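Local coordinates for malic enzyme (Entamoeba histolytica, PDB 3NV9), which probably catalyses the oxidative decarboxylation of malate to pyruvate, with NAD or NADP as the electron acceptor, at residues Asp81-Leu84 / Leu88-Asn91; Ile366-Leu371 / Glu446-Glu451; Gln23-Lys28 / Glu332-Glu337. All coordinates share one frame; numbering follows the deposited sequence.

Contact 1: residues Asp81-Leu84 / Leu88-Asn91; sequences DSSL and LRGN
With chi1 at 73°, Ser83 holds its OG between its own backbone N and carbonyl carbon, directed at the segment 88-91. Arg89 answers with CG trans to its backbone N (chi1 179°) and a chain extended to NE, which carries the guanidinium back to that hydroxyl. NH1 donates to Ser83 OG over 3.1 Å, and the N-H points almost straight at the oxygen (162°). Because OG lies close to the guanidinium plane, the serine is met at the edge of the group. The same hydroxyl bonds to the carbonyl of Asn80, so the serine relays between the preceding turn and the arginine. The rest of the guanidinium is gripped by backbone carbonyls, Phe162 O at NE and Gln159 O at NH2, and these bonds together fix its rotation; a bound acetate also lies about 3 Å from the side chain. Nearer the backbone, Leu84 CD1 packs obliquely against the arginine chain, 3.6 Å from Arg89 CG. Gly90 brings its CA to 3.3 Å from Leu84 O in a CA-H...O contact. Ser87 OG braces the turn by bonding to both Ser83 O and Arg89 N. Leu114 and Pro111 of the second subunit pack on Ser83 and Arg89. This compact link leads from helix 83-86 into strand 92-97, an inner strand of the parallel sheet of the N-terminal domain.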
ATOM      1  N   ASP A  81     -11.220   3.444 -16.597  1.00 28.17           N
ATOM      2  CA  ASP A  81     -10.212   4.516 -16.587  1.00 28.63           C
ATOM      3  C   ASP A  81     -10.498   5.573 -15.553  1.00 28.69           C
ATOM      4  O   ASP A  81      -9.576   6.157 -15.029  1.00 29.53           O
ATOM      5  CB  ASP A  81     -10.062   5.199 -17.948  1.00 29.76           C
ATOM      6  CG  ASP A  81      -9.494   4.253 -19.004  1.00 32.78           C
ATOM      7  OD1 ASP A  81      -9.192   3.090 -18.642  1.00 34.50           O
ATOM      8  OD2 ASP A  81      -9.400   4.652 -20.190  1.00 35.55           O
ATOM      9  N   SER A  82     -11.764   5.786 -15.213  1.00 28.27           N
ATOM     10  CA  SER A  82     -12.090   6.734 -14.174  1.00 28.41           C
ATOM     11  C   SER A  82     -11.565   6.281 -12.795  1.00 28.34           C
ATOM     12  O   SER A  82     -11.521   7.095 -11.840  1.00 26.95           O
ATOM     13  CB  SER A  82     -13.594   7.026 -14.105  1.00 28.31           C
ATOM     14  OG  SER A  82     -14.294   5.950 -13.509  1.00 28.59           O
ATOM     15  N   SER A  83     -11.184   5.008 -12.670  1.00 27.33           N
ATOM     16  CA  SER A  83     -10.474   4.616 -11.421  1.00 28.23           C
ATOM     17  C   SER A  83      -9.213   5.499 -11.167  1.00 27.60           C
ATOM     18  O   SER A  83      -8.765   5.666 -10.026  1.00 27.14           O
ATOM     19  CB  SER A  83     -10.100   3.121 -11.400  1.00 26.84           C
ATOM     20  OG  SER A  83      -9.038   2.896 -12.289  1.00 28.29           O
ATOM     21  N   LEU A  84      -8.665   6.060 -12.239  1.00 27.89           N
ATOM     22  CA  LEU A  84      -7.393   6.765 -12.155  1.00 27.92           C
ATOM     23  C   LEU A  84      -7.560   8.121 -11.493  1.00 27.65           C
ATOM     24  O   LEU A  84      -6.598   8.716 -10.994  1.00 28.45           O
ATOM     25  CB  LEU A  84      -6.758   6.922 -13.529  1.00 27.77           C
ATOM     26  CG  LEU A  84      -5.924   5.804 -14.161  1.00 29.16           C
ATOM     27  CD1 LEU A  84      -5.080   4.995 -13.208  1.00 25.85           C
ATOM     28  CD2 LEU A  84      -6.823   4.892 -14.887  1.00 34.35           C
ATOM     29  N   LEU A  88      -6.788   6.948  -5.442  1.00 23.54           N
ATOM     30  CA  LEU A  88      -5.297   7.190  -5.470  1.00 23.56           C
ATOM     31  C   LEU A  88      -4.605   6.504  -6.611  1.00 23.58           C
ATOM     32  O   LEU A  88      -3.484   6.905  -7.028  1.00 24.62           O
ATOM     33  CB  LEU A  88      -4.647   6.705  -4.144  1.00 24.49           C
ATOM     34  CG  LEU A  88      -4.347   5.189  -3.985  1.00 23.84           C
ATOM     35  CD1 LEU A  88      -3.370   4.904  -2.875  1.00 26.41           C
ATOM     36  CD2 LEU A  88      -5.575   4.314  -3.746  1.00 27.19           C
ATOM     37  N   ARG A  89      -5.260   5.495  -7.191  1.00 23.09           N
ATOM     38  CA  ARG A  89      -4.601   4.686  -8.253  1.00 22.11           C
ATOM     39  C   ARG A  89      -3.735   5.508  -9.243  1.00 22.03           C
ATOM     40  O   ARG A  89      -2.589   5.150  -9.548  1.00 20.20           O
ATOM     41  CB  ARG A  89      -5.613   3.851  -9.033  1.00 22.33           C
ATOM     42  CG  ARG A  89      -4.968   3.016 -10.147  1.00 19.82           C
ATOM     43  CD  ARG A  89      -6.030   2.170 -10.919  1.00 22.10           C
ATOM     44  NE  ARG A  89      -5.392   1.087 -11.694  1.00 21.76           N
ATOM     45  CZ  ARG A  89      -5.936   0.383 -12.703  1.00 22.28           C
ATOM     46  NH1 ARG A  89      -7.217   0.573 -13.098  1.00 22.26           N
ATOM     47  NH2 ARG A  89      -5.200  -0.570 -13.292  1.00 20.03           N
ATOM     48  N   GLY A  90      -4.293   6.610  -9.742  1.00 22.28           N
ATOM     49  CA  GLY A  90      -3.570   7.453 -10.704  1.00 21.52           C
ATOM     50  C   GLY A  90      -2.221   7.943 -10.252  1.00 22.28           C
ATOM     51  O   GLY A  90      -1.374   8.260 -11.096  1.00 23.41           O
ATOM     52  N   ASN A  91      -1.972   7.992  -8.934  1.00 21.87           N
ATOM     53  CA  ASN A  91      -0.618   8.352  -8.460  1.00 22.56           C
ATOM     54  C   ASN A  91       0.032   7.222  -7.612  1.00 22.53           C
ATOM     55  O   ASN A  91       0.949   7.484  -6.838  1.00 23.23           O
ATOM     56  CB  ASN A  91      -0.693   9.723  -7.730  1.00 22.37           C
ATOM     57  CG  ASN A  91       0.692  10.388  -7.471  1.00 23.30           C
ATOM     58  OD1 ASN A  91       0.961  10.816  -6.341  1.00 21.88           O
ATOM     59  ND2 ASN A  91       1.541  10.470  -8.482  1.00 18.32           N
TER

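Contact 2: residues Ile366-Leu371 / Glu446-Glu451; sequences ILKGAL and EHDIKE
Lys368 and Asp448 meet at about a right angle, forming an interhelical salt bridge that ties helix 363-372 of the NAD-binding domain to the long helix 438-461. The helices stand well apart here, the CA atoms of the two residues being 9.5 Å from each other, and these long and short side chains span the gap. The lysine chain leaves its helix with CG trans to the backbone N, then bends at chi2 (65°) and runs straight to its ammonium. NZ reaches Asp448 OD2 at 2.7 Å and is received by the anti lone pair, on the side turned away from OD1. Lys368 CE comes to 3.8 Å from Asp448 CB, where the two chains cross. Lys368 is buried, and NZ also donates a weak hydrogen bond to Gly129 O. Helix 413-428 lines the bridge, Ala418 packing on Lys368 and Pro415 on the neighbouring Ile449. One turn further along helix 438-461, Glu451 OE1 bonds to His464 of the second subunit, which places the bridge near the dimer contact. The second oxygen of Asp448, OD1, is turned to its own helix: His447 ND1 gives it a weak hydrogen bond of 3.5 Å.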
ATOM      1  N   ILE A 366      11.494   9.499 -13.574  1.00 19.97           N
ATOM      2  CA  ILE A 366      10.905   8.591 -14.593  1.00 21.02           C
ATOM      3  C   ILE A 366       9.429   8.218 -14.312  1.00 21.36           C
ATOM      4  O   ILE A 366       8.556   8.430 -15.148  1.00 20.99           O
ATOM      5  CB  ILE A 366      11.814   7.356 -14.836  1.00 20.73           C
ATOM      6  CG1 ILE A 366      13.149   7.813 -15.394  1.00 22.01           C
ATOM      7  CG2 ILE A 366      11.195   6.342 -15.813  1.00 21.49           C
ATOM      8  CD1 ILE A 366      14.314   6.731 -15.284  1.00 25.85           C
ATOM      9  N   LEU A 367       9.153   7.672 -13.138  1.00 20.75           N
ATOM     10  CA  LEU A 367       7.806   7.274 -12.827  1.00 21.60           C
ATOM     11  C   LEU A 367       6.875   8.504 -12.820  1.00 22.26           C
ATOM     12  O   LEU A 367       5.735   8.428 -13.272  1.00 22.62           O
ATOM     13  CB  LEU A 367       7.749   6.545 -11.455  1.00 20.17           C
ATOM     14  CG  LEU A 367       8.421   5.158 -11.493  1.00 23.48           C
ATOM     15  CD1 LEU A 367       8.962   4.669 -10.150  1.00 18.26           C
ATOM     16  CD2 LEU A 367       7.445   4.108 -12.113  1.00 19.43           C
ATOM     17  N   LYS A 368       7.313   9.613 -12.244  1.00 22.11           N
ATOM     18  CA  LYS A 368       6.400  10.711 -12.106  1.00 23.76           C
ATOM     19  C   LYS A 368       5.969  11.150 -13.524  1.00 24.75           C
ATOM     20  O   LYS A 368       4.790  11.411 -13.780  1.00 23.91           O
ATOM     21  CB  LYS A 368       7.043  11.898 -11.350  1.00 23.36           C
ATOM     22  CG  LYS A 368       6.062  13.038 -11.050  1.00 22.08           C
ATOM     23  CD  LYS A 368       4.949  12.617 -10.083  1.00 22.40           C
ATOM     24  CE  LYS A 368       4.002  13.771  -9.744  1.00 18.43           C
ATOM     25  NZ  LYS A 368       2.855  13.248  -8.972  1.00 20.86           N
ATOM     26  N   GLY A 369       6.946  11.220 -14.433  1.00 25.55           N
ATOM     27  CA  GLY A 369       6.684  11.641 -15.808  1.00 26.84           C
ATOM     28  C   GLY A 369       5.702  10.675 -16.429  1.00 27.97           C
ATOM     29  O   GLY A 369       4.697  11.090 -17.073  1.00 28.34           O
ATOM     30  N   ALA A 370       5.999   9.387 -16.252  1.00 26.01           N
ATOM     31  CA  ALA A 370       5.174   8.354 -16.858  1.00 25.45           C
ATOM     32  C   ALA A 370       3.752   8.345 -16.352  1.00 23.98           C
ATOM     33  O   ALA A 370       2.843   8.033 -17.118  1.00 23.78           O
ATOM     34  CB  ALA A 370       5.813   6.973 -16.685  1.00 25.17           C
ATOM     35  N   LEU A 371       3.576   8.637 -15.067  1.00 22.91           N
ATOM     36  CA  LEU A 371       2.274   8.673 -14.438  1.00 23.22           C
ATOM     37  C   LEU A 371       1.421   9.850 -14.972  1.00 24.60           C
ATOM     38  O   LEU A 371       0.185   9.705 -15.206  1.00 24.45           O
ATOM     39  CB  LEU A 371       2.398   8.737 -12.915  1.00 22.38           C
ATOM     40  CG  LEU A 371       2.765   7.454 -12.136  1.00 23.29           C
ATOM     41  CD1 LEU A 371       2.890   7.767 -10.662  1.00 16.97           C
ATOM     42  CD2 LEU A 371       1.679   6.320 -12.363  1.00 21.25           C
ATOM     43  N   GLU A 446       6.175  19.551 -10.124  1.00 22.25           N
ATOM     44  CA  GLU A 446       6.764  20.410  -9.140  1.00 23.07           C
ATOM     45  C   GLU A 446       5.785  20.658  -8.002  1.00 22.56           C
ATOM     46  O   GLU A 446       6.178  20.660  -6.834  1.00 21.68           O
ATOM     47  CB  GLU A 446       7.172  21.745  -9.745  1.00 24.45           C
ATOM     48  CG  GLU A 446       7.633  22.679  -8.659  1.00 30.05           C
ATOM     49  CD  GLU A 446       8.097  23.970  -9.231  1.00 40.45           C
ATOM     50  OE1 GLU A 446       7.318  24.551 -10.037  1.00 44.98           O
ATOM     51  OE2 GLU A 446       9.234  24.391  -8.889  1.00 44.51           O
ATOM     52  N   HIS A 447       4.510  20.848  -8.353  1.00 22.02           N
ATOM     53  CA  HIS A 447       3.499  21.113  -7.358  1.00 21.97           C
ATOM     54  C   HIS A 447       3.314  19.903  -6.443  1.00 21.68           C
ATOM     55  O   HIS A 447       3.206  20.062  -5.221  1.00 22.78           O
ATOM     56  CB  HIS A 447       2.172  21.481  -8.020  1.00 22.46           C
ATOM     57  CG  HIS A 447       1.030  21.574  -7.052  1.00 24.26           C
ATOM     58  ND1 HIS A 447       0.055  20.596  -6.956  1.00 29.59           N
ATOM     59  CD2 HIS A 447       0.728  22.500  -6.102  1.00 21.61           C
ATOM     60  CE1 HIS A 447      -0.820  20.936  -6.011  1.00 27.74           C
ATOM     61  NE2 HIS A 447      -0.433  22.081  -5.476  1.00 22.42           N
ATOM     62  N   ASP A 448       3.297  18.697  -7.016  1.00 21.48           N
ATOM     63  CA  ASP A 448       3.192  17.472  -6.201  1.00 23.34           C
ATOM     64  C   ASP A 448       4.381  17.193  -5.224  1.00 22.55           C
ATOM     65  O   ASP A 448       4.178  16.818  -4.073  1.00 23.13           O
ATOM     66  CB  ASP A 448       2.905  16.247  -7.086  1.00 23.96           C
ATOM     67  CG  ASP A 448       1.502  16.269  -7.711  1.00 27.21           C
ATOM     68  OD1 ASP A 448       0.697  17.209  -7.474  1.00 30.90           O
ATOM     69  OD2 ASP A 448       1.202  15.319  -8.450  1.00 28.05           O
ATOM     70  N   ILE A 449       5.581  17.420  -5.706  1.00 22.12           N
ATOM     71  CA  ILE A 449       6.810  17.134  -5.007  1.00 23.45           C
ATOM     72  C   ILE A 449       6.949  18.147  -3.872  1.00 25.19           C
ATOM     73  O   ILE A 449       7.160  17.749  -2.723  1.00 26.18           O
ATOM     74  CB  ILE A 449       7.988  17.217  -6.028  1.00 22.33           C
ATOM     75  CG1 ILE A 449       7.941  15.995  -6.951  1.00 20.68           C
ATOM     76  CG2 ILE A 449       9.320  17.353  -5.349  1.00 22.71           C
ATOM     77  CD1 ILE A 449       8.711  16.149  -8.222  1.00 15.52           C
ATOM     78  N   LYS A 450       6.759  19.432  -4.190  1.00 25.46           N
ATOM     79  CA  LYS A 450       6.658  20.519  -3.185  1.00 26.80           C
ATOM     80  C   LYS A 450       5.591  20.297  -2.097  1.00 25.44           C
ATOM     81  O   LYS A 450       5.851  20.503  -0.927  1.00 25.45           O
ATOM     82  CB  LYS A 450       6.429  21.873  -3.914  1.00 27.67           C
ATOM     83  CG  LYS A 450       6.163  23.096  -3.010  1.00 33.94           C
ATOM     84  CD  LYS A 450       5.768  24.361  -3.886  1.00 38.89           C
ATOM     85  CE  LYS A 450       4.620  25.199  -3.277  1.00 43.02           C
ATOM     86  NZ  LYS A 450       3.292  24.418  -3.290  1.00 45.07           N
ATOM     87  N   GLU A 451       4.392  19.884  -2.483  1.00 24.15           N
ATOM     88  CA  GLU A 451       3.370  19.534  -1.510  1.00 23.04           C
ATOM     89  C   GLU A 451       3.810  18.354  -0.613  1.00 21.81           C
ATOM     90  O   GLU A 451       3.545  18.338   0.594  1.00 22.63           O
ATOM     91  CB  GLU A 451       2.063  19.148  -2.226  1.00 23.03           C
ATOM     92  CG  GLU A 451       1.070  20.323  -2.534  1.00 27.41           C
ATOM     93  CD  GLU A 451       0.878  21.283  -1.345  1.00 31.49           C
ATOM     94  OE1 GLU A 451       0.362  20.856  -0.279  1.00 28.51           O
ATOM     95  OE2 GLU A 451       1.284  22.473  -1.463  1.00 35.08           O
TER

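Contact 3: residues Gln23-Lys28 / Glu332-Glu337; sequences QRAVAK and EIYPYE
Helix 21-43 passes the loop-to-helix junction of 332-337 with the CA atoms of Ala25 and Tyr334 7.5 Å apart, close enough for a methyl group to sit directly on an aromatic ring. The junction is a helix N-terminus in the Rossmann-type NAD-binding domain: Tyr334 occupies the N-cap position, extended in its backbone, and Pro335 starts helix 335-340. The heart of the contact is a CH-pi interaction. Ala25 CB stands 3.6 Å from the centroid of the Tyr334 ring and only 3° off the ring normal, so the methyl is centred over one face, nearly equidistant from the six ring carbons. A chi1 of -76° helps turn the ring's face to the methyl, with CG trans to the carbonyl carbon. Tyr336 adds a looser, oblique contact, its CE2 4.5 Å from Ala25 CB. Beyond the ring, Tyr334 OH reaches the helix alongside Val26 and makes a weak hydrogen bond with Thr29 OG1. The Tyr334 side chain lies about 9 Å from the bound sodium ion. Glu337, three residues after the N-cap, makes the N3-to-N-cap bond, one of the two bonds of a capping box: Tyr334 N donates to Glu337 OE1 over 3.0 Å, reaching the anti side of the carboxylate from 31° out of its plane.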
ATOM      1  N   GLN A  23      40.143   1.623   7.759  1.00 29.60           N
ATOM      2  CA  GLN A  23      39.322   1.846   8.936  1.00 28.88           C
ATOM      3  C   GLN A  23      38.195   2.873   8.705  1.00 28.28           C
ATOM      4  O   GLN A  23      37.039   2.623   9.086  1.00 27.70           O
ATOM      5  CB  GLN A  23      40.160   2.278  10.151  1.00 29.64           C
ATOM      6  CG  GLN A  23      41.117   1.201  10.739  1.00 29.72           C
ATOM      7  CD  GLN A  23      42.050   1.805  11.836  1.00 30.57           C
ATOM      8  OE1 GLN A  23      42.647   2.842  11.601  1.00 27.68           O
ATOM      9  NE2 GLN A  23      42.110   1.178  13.039  1.00 24.48           N
ATOM     10  N   ARG A  24      38.530   4.019   8.120  1.00 27.26           N
ATOM     11  CA  ARG A  24      37.556   5.079   7.916  1.00 26.25           C
ATOM     12  C   ARG A  24      36.413   4.576   7.006  1.00 25.59           C
ATOM     13  O   ARG A  24      35.235   4.698   7.372  1.00 24.25           O
ATOM     14  CB  ARG A  24      38.236   6.378   7.430  1.00 26.27           C
ATOM     15  CG  ARG A  24      37.294   7.410   6.779  1.00 28.49           C
ATOM     16  CD  ARG A  24      37.999   8.759   6.464  1.00 29.10           C
ATOM     17  NE  ARG A  24      38.614   9.292   7.663  1.00 32.57           N
ATOM     18  CZ  ARG A  24      38.094  10.271   8.399  1.00 35.58           C
ATOM     19  NH1 ARG A  24      36.946  10.852   8.060  1.00 34.77           N
ATOM     20  NH2 ARG A  24      38.726  10.665   9.489  1.00 37.57           N
ATOM     21  N   ALA A  25      36.757   3.958   5.869  1.00 25.20           N
ATOM     22  CA  ALA A  25      35.748   3.361   4.982  1.00 25.58           C
ATOM     23  C   ALA A  25      34.892   2.293   5.660  1.00 25.69           C
ATOM     24  O   ALA A  25      33.665   2.255   5.502  1.00 25.25           O
ATOM     25  CB  ALA A  25      36.373   2.809   3.675  1.00 25.63           C
ATOM     26  N   VAL A  26      35.535   1.414   6.422  1.00 26.50           N
ATOM     27  CA  VAL A  26      34.805   0.325   7.070  1.00 25.16           C
ATOM     28  C   VAL A  26      33.916   0.930   8.126  1.00 25.27           C
ATOM     29  O   VAL A  26      32.779   0.524   8.224  1.00 27.10           O
ATOM     30  CB  VAL A  26      35.758  -0.728   7.691  1.00 26.37           C
ATOM     31  CG1 VAL A  26      34.984  -1.732   8.631  1.00 24.34           C
ATOM     32  CG2 VAL A  26      36.469  -1.486   6.580  1.00 26.07           C
ATOM     33  N   ALA A  27      34.414   1.908   8.892  1.00 24.15           N
ATOM     34  CA  ALA A  27      33.638   2.542   9.977  1.00 23.48           C
ATOM     35  C   ALA A  27      32.447   3.313   9.467  1.00 22.32           C
ATOM     36  O   ALA A  27      31.425   3.302  10.120  1.00 22.49           O
ATOM     37  CB  ALA A  27      34.479   3.444  10.882  1.00 23.24           C
ATOM     38  N   LYS A  28      32.540   3.941   8.307  1.00 21.46           N
ATOM     39  CA  LYS A  28      31.327   4.523   7.714  1.00 20.89           C
ATOM     40  C   LYS A  28      30.267   3.479   7.413  1.00 20.85           C
ATOM     41  O   LYS A  28      29.063   3.734   7.595  1.00 20.62           O
ATOM     42  CB  LYS A  28      31.644   5.267   6.437  1.00 20.86           C
ATOM     43  CG  LYS A  28      32.342   6.598   6.709  1.00 23.36           C
ATOM     44  CD  LYS A  28      33.130   7.099   5.467  1.00 24.76           C
ATOM     45  CE  LYS A  28      32.181   7.570   4.363  1.00 26.42           C
ATOM     46  NZ  LYS A  28      32.942   8.232   3.260  1.00 28.61           N
ATOM     47  N   GLU A 332      32.763  -2.614  -5.129  1.00 23.62           N
ATOM     48  CA  GLU A 332      33.785  -3.565  -5.529  1.00 24.47           C
ATOM     49  C   GLU A 332      35.188  -3.153  -5.069  1.00 24.29           C
ATOM     50  O   GLU A 332      36.034  -4.001  -4.830  1.00 25.54           O
ATOM     51  CB  GLU A 332      33.719  -3.730  -7.045  1.00 23.67           C
ATOM     52  CG  GLU A 332      32.450  -4.418  -7.493  1.00 22.14           C
ATOM     53  CD  GLU A 332      31.284  -3.455  -7.783  1.00 24.74           C
ATOM     54  OE1 GLU A 332      31.168  -2.351  -7.159  1.00 21.54           O
ATOM     55  OE2 GLU A 332      30.442  -3.853  -8.623  1.00 24.64           O
ATOM     56  N   ILE A 333      35.424  -1.857  -4.985  1.00 23.32           N
ATOM     57  CA  ILE A 333      36.653  -1.326  -4.490  1.00 24.31           C
ATOM     58  C   ILE A 333      36.270   0.029  -3.909  1.00 24.65           C
ATOM     59  O   ILE A 333      35.364   0.670  -4.415  1.00 24.71           O
ATOM     60  CB  ILE A 333      37.774  -1.197  -5.602  1.00 23.78           C
ATOM     61  CG1 ILE A 333      39.154  -1.289  -4.964  1.00 25.43           C
ATOM     62  CG2 ILE A 333      37.675   0.148  -6.357  1.00 25.12           C
ATOM     63  CD1 ILE A 333      40.344  -0.982  -5.919  1.00 27.18           C
ATOM     64  N   TYR A 334      36.916   0.472  -2.836  1.00 25.28           N
ATOM     65  CA  TYR A 334      36.535   1.767  -2.273  1.00 26.03           C
ATOM     66  C   TYR A 334      37.177   2.905  -3.074  1.00 26.63           C
ATOM     67  O   TYR A 334      38.238   2.728  -3.658  1.00 27.39           O
ATOM     68  CB  TYR A 334      36.917   1.905  -0.781  1.00 24.76           C
ATOM     69  CG  TYR A 334      36.032   1.162   0.215  1.00 24.24           C
ATOM     70  CD1 TYR A 334      36.528   0.043   0.916  1.00 21.61           C
ATOM     71  CD2 TYR A 334      34.714   1.605   0.501  1.00 25.40           C
ATOM     72  CE1 TYR A 334      35.763  -0.626   1.858  1.00 19.95           C
ATOM     73  CE2 TYR A 334      33.904   0.944   1.455  1.00 22.02           C
ATOM     74  CZ  TYR A 334      34.454  -0.171   2.126  1.00 22.72           C
ATOM     75  OH  TYR A 334      33.730  -0.817   3.075  1.00 22.64           O
ATOM     76  N   PRO A 335      36.523   4.072  -3.102  1.00 27.23           N
ATOM     77  CA  PRO A 335      37.035   5.247  -3.830  1.00 27.20           C
ATOM     78  C   PRO A 335      38.513   5.558  -3.561  1.00 27.19           C
ATOM     79  O   PRO A 335      39.252   5.787  -4.519  1.00 28.42           O
ATOM     80  CB  PRO A 335      36.136   6.400  -3.318  1.00 26.51           C
ATOM     81  CG  PRO A 335      34.792   5.704  -3.013  1.00 27.54           C
ATOM     82  CD  PRO A 335      35.118   4.241  -2.662  1.00 27.16           C
ATOM     83  N   TYR A 336      38.962   5.593  -2.303  1.00 27.46           N
ATOM     84  CA  TYR A 336      40.373   5.969  -2.029  1.00 28.28           C
ATOM     85  C   TYR A 336      41.346   4.930  -2.627  1.00 29.02           C
ATOM     86  O   TYR A 336      42.494   5.277  -2.983  1.00 29.49           O
ATOM     87  CB  TYR A 336      40.666   6.089  -0.516  1.00 28.28           C
ATOM     88  CG  TYR A 336      40.946   4.752   0.167  1.00 27.17           C
ATOM     89  CD1 TYR A 336      42.251   4.249   0.286  1.00 26.19           C
ATOM     90  CD2 TYR A 336      39.903   3.993   0.666  1.00 27.32           C
ATOM     91  CE1 TYR A 336      42.518   2.995   0.913  1.00 26.40           C
ATOM     92  CE2 TYR A 336      40.134   2.755   1.288  1.00 28.13           C
ATOM     93  CZ  TYR A 336      41.435   2.258   1.419  1.00 28.10           C
ATOM     94  OH  TYR A 336      41.596   1.033   2.011  1.00 25.71           O
ATOM     95  N   GLU A 337      40.902   3.671  -2.718  1.00 29.12           N
ATOM     96  CA  GLU A 337      41.757   2.596  -3.325  1.00 30.16           C
ATOM     97  C   GLU A 337      41.833   2.831  -4.812  1.00 31.41           C
ATOM     98  O   GLU A 337      42.913   2.749  -5.367  1.00 31.22           O
ATOM     99  CB  GLU A 337      41.208   1.187  -3.113  1.00 28.71           C
ATOM    100  CG  GLU A 337      41.041   0.780  -1.682  1.00 27.12           C
ATOM    101  CD  GLU A 337      40.500  -0.633  -1.569  1.00 30.34           C
ATOM    102  OE1 GLU A 337      39.244  -0.769  -1.463  1.00 28.19           O
ATOM    103  OE2 GLU A 337      41.320  -1.604  -1.622  1.00 28.88           O
TER

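How the contacts relate
All three contacts are partly buried, yet their chemistry differs: polar and local in contact 1, charged in contact 2, apolar in contact 3, which has no hydrogen bond across it. Contact 2, with its buried lysine, is nearest the chain's centre, about 16 Å away; contact 1 lies about 25 Å out with the second subunit packed on it, and contact 3, about 22 Å out, is touched by no other chain of the assembly. Helix 363-372, one side of contact 2, also touches contact 1, Leu371 CD2 coming to 3.8 Å from Gly90 O. Contact 3 shares no helix or strand with the other two and lies on the opposite side of the chain's centre.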